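Long-range contacts in serine-rich secreted cell wall anchored (LPXTG-motif ) protein (Lactobacillus reuteri ATCC 53608, PDB 5NXK), which probably acts as a cell-wall-anchored surface adhesin whose beta-solenoid binding region mediates attachment of the bacterium to its host in the gut: residues N42-G47 against D73-N78; Y102-A107 against V127-L132. All coordinates share one frame; numbering follows the deposited sequence.

Interaction 1 (N42-G47 against D73-N78)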
loop_
_atom_site.group_PDB
_atom_site.type_symbol
_atom_site.label_atom_id
_atom_site.label_comp_id
_atom_site.label_asym_id
_atom_site.label_seq_id
_atom_site.Cartn_x
_atom_site.Cartn_y
_atom_site.Cartn_z
ATOM N N ASN A 42 -14.874 -13.285 2.726
ATOM C CA ASN A 42 -13.801 -13.356 3.696
ATOM C C ASN A 42 -12.815 -14.425 3.229
ATOM O O ASN A 42 -13.074 -15.616 3.370
ATOM C CB ASN A 42 -14.372 -13.677 5.076
ATOM C CG ASN A 42 -13.300 -13.895 6.121
ATOM O OD1 ASN A 42 -12.239 -13.273 6.086
ATOM N ND2 ASN A 42 -13.572 -14.799 7.061
ATOM N N ILE A 43 -11.682 -13.999 2.681
ATOM C CA ILE A 43 -10.782 -14.921 1.992
ATOM C C ILE A 43 -9.377 -14.886 2.563
ATOM O O ILE A 43 -8.791 -13.812 2.735
ATOM C CB ILE A 43 -10.684 -14.600 0.482
ATOM C CG1 ILE A 43 -12.063 -14.668 -0.185
ATOM C CG2 ILE A 43 -9.691 -15.530 -0.204
ATOM C CD1 ILE A 43 -12.083 -14.102 -1.608
ATOM N N THR A 44 -8.843 -16.066 2.860
ATOM C CA THR A 44 -7.469 -16.191 3.310
ATOM C C THR A 44 -6.687 -17.111 2.396
ATOM O O THR A 44 -7.059 -18.272 2.205
ATOM C CB THR A 44 -7.397 -16.732 4.744
ATOM O OG1 THR A 44 -8.114 -15.849 5.614
ATOM C CG2 THR A 44 -5.944 -16.839 5.203
ATOM N N ILE A 45 -5.611 -16.591 1.825
ATOM C CA ILE A 45 -4.712 -17.418 1.047
ATOM C C ILE A 45 -3.508 -17.785 1.878
ATOM O O ILE A 45 -2.724 -16.915 2.267
ATOM C CB ILE A 45 -4.222 -16.717 -0.231
ATOM C CG1 ILE A 45 -5.398 -16.338 -1.128
ATOM C CG2 ILE A 45 -3.226 -17.615 -0.973
ATOM C CD1 ILE A 45 -4.968 -15.725 -2.456
ATOM N N ILE A 46 -3.369 -19.072 2.163
ATOM C CA ILE A 46 -2.211 -19.581 2.889
ATOM C C ILE A 46 -1.120 -19.957 1.890
ATOM O O ILE A 46 -1.270 -20.911 1.121
ATOM C CB ILE A 46 -2.567 -20.800 3.757
ATOM C CG1 ILE A 46 -3.605 -20.411 4.812
ATOM C CG2 ILE A 46 -1.324 -21.357 4.414
ATOM C CD1 ILE A 46 -4.168 -21.595 5.583
ATOM N N GLY A 47 -0.031 -19.195 1.885
ATOM C CA GLY A 47 0.954 -19.332 0.830
ATOM C C GLY A 47 1.874 -20.528 0.942
ATOM O O GLY A 47 2.337 -21.058 -0.076
ATOM N N ASP A 73 -12.847 -8.918 2.423
ATOM C CA ASP A 73 -11.661 -8.989 3.250
ATOM C C ASP A 73 -10.756 -10.082 2.663
ATOM O O ASP A 73 -11.143 -11.250 2.630
ATOM C CB ASP A 73 -12.037 -9.285 4.699
ATOM C CG ASP A 73 -10.979 -8.818 5.680
ATOM O OD1 ASP A 73 -9.911 -9.464 5.763
ATOM O OD2 ASP A 73 -11.220 -7.804 6.374
ATOM N N LEU A 74 -9.599 -9.690 2.130
ATOM C CA LEU A 74 -8.662 -10.629 1.497
ATOM C C LEU A 74 -7.368 -10.663 2.282
ATOM O O LEU A 74 -6.729 -9.631 2.448
ATOM C CB LEU A 74 -8.380 -10.232 0.046
ATOM C CG LEU A 74 -7.288 -11.023 -0.689
ATOM C CD1 LEU A 74 -7.649 -12.506 -0.815
ATOM C CD2 LEU A 74 -7.036 -10.421 -2.059
ATOM N N THR A 75 -6.992 -11.831 2.787
ATOM C CA THR A 75 -5.724 -12.000 3.488
ATOM C C THR A 75 -4.791 -12.934 2.711
ATOM O O THR A 75 -5.216 -13.992 2.258
ATOM C CB THR A 75 -5.980 -12.541 4.915
ATOM O OG1 THR A 75 -6.731 -11.569 5.654
ATOM C CG2 THR A 75 -4.699 -12.797 5.648
ATOM N N ILE A 76 -3.537 -12.526 2.522
ATOM C CA ILE A 76 -2.519 -13.396 1.947
ATOM C C ILE A 76 -1.383 -13.559 2.954
ATOM O O ILE A 76 -0.866 -12.559 3.472
ATOM C CB ILE A 76 -1.975 -12.844 0.619
ATOM C CG1 ILE A 76 -3.127 -12.618 -0.371
ATOM C CG2 ILE A 76 -0.932 -13.790 0.043
ATOM C CD1 ILE A 76 -2.694 -12.107 -1.738
ATOM N N GLU A 77 -1.035 -14.801 3.283
ATOM C CA GLU A 77 -0.004 -15.076 4.288
ATOM C C GLU A 77 1.121 -15.892 3.694
ATOM O O GLU A 77 0.870 -16.799 2.891
ATOM C CB GLU A 77 -0.560 -15.849 5.472
ATOM C CG GLU A 77 -1.895 -15.405 5.992
ATOM C CD GLU A 77 -2.290 -16.175 7.252
ATOM O OE1 GLU A 77 -3.196 -15.723 7.986
ATOM O OE2 GLU A 77 -1.695 -17.251 7.492
ATOM N N ASN A 78 2.352 -15.565 4.082
ATOM C CA ASN A 78 3.517 -16.412 3.833
ATOM C C ASN A 78 3.657 -16.740 2.358
ATOM O O ASN A 78 3.658 -17.898 1.954
ATOM C CB ASN A 78 3.426 -17.683 4.669
ATOM C CG ASN A 78 4.722 -18.486 4.651
ATOM O OD1 ASN A 78 5.795 -17.957 4.325
ATOM N ND2 ASN A 78 4.631 -19.759 5.007
HETATM O O HOH W 1 -9.311 -12.158 5.279
#
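Ile-43 and Ile-45 of strand 42-46 interleave their backbone bonds with those of strand 73-77; the two run parallel, 10° apart, with their axes 4.6 Å from each other. They are neighbouring rungs of a beta-solenoid of the pectate lyase-like type. Ile-43 N donates to Asp-73 O at 2.8 Å, and Thr-75 N returns a bond to Ile-43 O. Ile-45 repeats the pattern with Thr-75 O and Glu-77 N. Gly-47 N closes the ladder on Glu-77 O, with a more bent N-H...O angle of 140°.

Three pairs of like residues stack in register. On the buried face, Ile-43 meets Leu-74, and Ile-45 lies alongside Ile-76, both pointing the same way. The CD1 methyl of Leu-74 does the touching, 3.7 Å from Ile-43 CG2. Leu-74 CG stands anti to its own N (chi1 173°), and CD1 then leans back to Ile-43. Ile-45 CD1 reaches Ile-76 CG1 at 4.2 Å.

The other face carries the third pair, Thr-44 side by side with Thr-75. Thr-75 touches Thr-101 of the next rung, so the threonine row continues. The carboxylate of Glu-77 slants across toward Thr-44, with OE1 4.1 Å from the methyl CG2. A water bridges the strands on this face. With more acceptors around it than protons, it cannot serve all of them fully at once. It sits 3.1 Å from Ile-43 O, 2.8 Å from Asp-73 OD1 and 2.7 Å from Thr-75 OG1.

Interaction 2 (Y102-A107 against V127-L132)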
loop_
_atom_site.group_PDB
_atom_site.type_symbol
_atom_site.label_atom_id
_atom_site.label_comp_id
_atom_site.label_asym_id
_atom_site.label_seq_id
_atom_site.Cartn_x
_atom_site.Cartn_y
_atom_site.Cartn_z
ATOM N N TYR A 102 -1.606 -8.256 4.107
ATOM C CA TYR A 102 -0.416 -9.030 3.775
ATOM C C TYR A 102 0.273 -9.419 5.066
ATOM O O TYR A 102 0.681 -8.551 5.833
ATOM C CB TYR A 102 0.565 -8.231 2.915
ATOM C CG TYR A 102 0.232 -8.080 1.446
ATOM C CD1 TYR A 102 -0.888 -8.680 0.880
ATOM C CD2 TYR A 102 1.058 -7.320 0.620
ATOM C CE1 TYR A 102 -1.167 -8.536 -0.486
ATOM C CE2 TYR A 102 0.789 -7.166 -0.724
ATOM C CZ TYR A 102 -0.325 -7.777 -1.272
ATOM O OH TYR A 102 -0.576 -7.603 -2.610
ATOM N N LYS A 103 0.410 -10.710 5.320
ATOM C CA LYS A 103 1.116 -11.151 6.511
ATOM C C LYS A 103 2.303 -12.038 6.130
ATOM O O LYS A 103 2.134 -13.030 5.419
ATOM C CB LYS A 103 0.168 -11.876 7.452
ATOM C CG LYS A 103 0.859 -12.490 8.664
ATOM C CD LYS A 103 -0.149 -13.208 9.565
ATOM C CE LYS A 103 0.512 -13.790 10.823
ATOM N NZ LYS A 103 -0.527 -14.201 11.826
ATOM N N ASP A 104 3.506 -11.657 6.558
ATOM C CA ASP A 104 4.725 -12.380 6.181
ATOM C C ASP A 104 4.812 -12.543 4.668
ATOM O O ASP A 104 5.105 -13.610 4.147
ATOM C CB ASP A 104 4.785 -13.740 6.886
ATOM C CG ASP A 104 4.869 -13.595 8.403
ATOM O OD1 ASP A 104 5.594 -12.692 8.870
ATOM O OD2 ASP A 104 4.209 -14.362 9.130
ATOM N N VAL A 105 4.580 -11.442 3.972
ATOM C CA VAL A 105 4.591 -11.437 2.524
ATOM C C VAL A 105 5.848 -10.747 2.008
ATOM O O VAL A 105 6.332 -9.789 2.612
ATOM C CB VAL A 105 3.331 -10.733 1.981
ATOM C CG1 VAL A 105 3.529 -10.244 0.549
ATOM C CG2 VAL A 105 2.117 -11.658 2.097
ATOM N N THR A 106 6.390 -11.263 0.910
ATOM C CA THR A 106 7.417 -10.572 0.155
ATOM C C THR A 106 6.825 -10.227 -1.204
ATOM O O THR A 106 6.255 -11.092 -1.844
ATOM C CB THR A 106 8.687 -11.453 0.012
ATOM O OG1 THR A 106 9.167 -11.790 1.318
ATOM C CG2 THR A 106 9.785 -10.726 -0.742
ATOM N N ALA A 107 6.941 -8.981 -1.658
ATOM C CA ALA A 107 6.291 -8.610 -2.912
ATOM C C ALA A 107 7.207 -7.861 -3.860
ATOM O O ALA A 107 8.054 -7.062 -3.434
ATOM C CB ALA A 107 5.033 -7.760 -2.636
ATOM N N VAL A 127 1.411 -6.990 8.006
ATOM C CA VAL A 127 1.527 -7.726 9.268
ATOM C C VAL A 127 2.777 -8.617 9.266
ATOM O O VAL A 127 3.225 -9.076 8.209
ATOM C CB VAL A 127 0.255 -8.596 9.526
ATOM C CG1 VAL A 127 0.293 -9.229 10.916
ATOM C CG2 VAL A 127 -1.020 -7.767 9.371
ATOM N N GLY A 128 3.333 -8.854 10.452
ATOM C CA GLY A 128 4.524 -9.678 10.607
ATOM C C GLY A 128 5.720 -9.114 9.863
ATOM O O GLY A 128 5.907 -7.893 9.791
ATOM N N ASN A 129 6.539 -10.003 9.310
ATOM C CA ASN A 129 7.743 -9.587 8.613
ATOM C C ASN A 129 7.468 -9.467 7.130
ATOM O O ASN A 129 7.554 -10.440 6.387
ATOM C CB ASN A 129 8.889 -10.555 8.895
ATOM C CG ASN A 129 9.257 -10.580 10.362
ATOM O OD1 ASN A 129 9.341 -9.537 11.002
ATOM N ND2 ASN A 129 9.473 -11.768 10.904
ATOM N N THR A 130 7.100 -8.265 6.710
ATOM C CA THR A 130 6.643 -8.072 5.343
ATOM C C THR A 130 7.555 -7.089 4.614
ATOM O O THR A 130 7.891 -6.006 5.129
ATOM C CB THR A 130 5.162 -7.584 5.315
ATOM O OG1 THR A 130 4.302 -8.645 5.747
ATOM C CG2 THR A 130 4.736 -7.145 3.913
ATOM N N THR A 131 7.971 -7.490 3.422
ATOM C CA THR A 131 8.877 -6.706 2.612
ATOM C C THR A 131 8.269 -6.477 1.246
ATOM O O THR A 131 7.903 -7.421 0.539
ATOM C CB THR A 131 10.245 -7.401 2.463
ATOM O OG1 THR A 131 10.791 -7.634 3.766
ATOM C CG2 THR A 131 11.215 -6.526 1.671
ATOM N N LEU A 132 8.158 -5.209 0.890
ATOM C CA LEU A 132 7.560 -4.802 -0.368
ATOM C C LEU A 132 8.623 -4.174 -1.265
ATOM O O LEU A 132 9.356 -3.285 -0.821
ATOM C CB LEU A 132 6.422 -3.815 -0.098
ATOM C CG LEU A 132 5.394 -4.278 0.950
ATOM C CD1 LEU A 132 4.376 -3.187 1.176
ATOM C CD2 LEU A 132 4.683 -5.554 0.501
#
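This is a parallel contact between successive coils at a corner of the solenoid, where the chain passes from one long sheet to the next. Before the corner, Val-127 N bonds to Tyr-102 O at 2.8 Å. Beyond it, Thr-131 N donates to Val-105 O and Ala-107 N to Thr-131 O, both at 2.9 Å. The register shifts by one residue between these two ladders.

Side chains bridge the gap. The Asp-104 carboxylate folds back toward the other coil, and OD1 takes the N-H of Asn-129 at 2.9 Å, nearly along its C-O axis. Asp-104 CG lies beside its own N (chi1 -63°), which turns the carboxylate over Gly-128; OD1 is 3.6 Å from Gly-128 CA. Val-127 O receives two donors from opposite faces of its plane. One is Asp-104 N; the other is Thr-130 OG1, 2.7 Å from Val-127 O. This buried hydroxyl thus holds its own turn, and it reaches the other coil through a weak bond from Val-105 N.

Inside the coil, Leu-132 CD2 meets the edge of the Tyr-102 ring, 4.0 Å from Tyr-102 CD2. Leu-132 CD2 is also 3.9 Å from Ala-107 CB. Outside, the Lys-103 side chain crosses Val-127 and runs on away from it. Parallel sheets stacked coil on coil, with their corners in line, are in keeping with the right-handed parallel beta-helix of pectate lyase-like proteins.

Interactions 1 and 2 belong to adjoining coils of one solenoid, and their centres lie 12 Å apart. Along the chain interaction 1 closes before interaction 2 opens. Both lie on the same side of the chain's centre. They meet directly where 73-78 reaches its corner beside 102-107. Lys-103 N lies 2.9 Å from Ile-76 O, and Asn-78 N is 2.9 Å from Lys-103 O; both are probable hydrogen bonds. Packing backs them up, with Val-105 CG2 3.4 Å from Ile-76 O. Interaction 1 stacks straight strands of one sheet up to its corner, whereas interaction 2 carries the stacking around the corner into the next sheet.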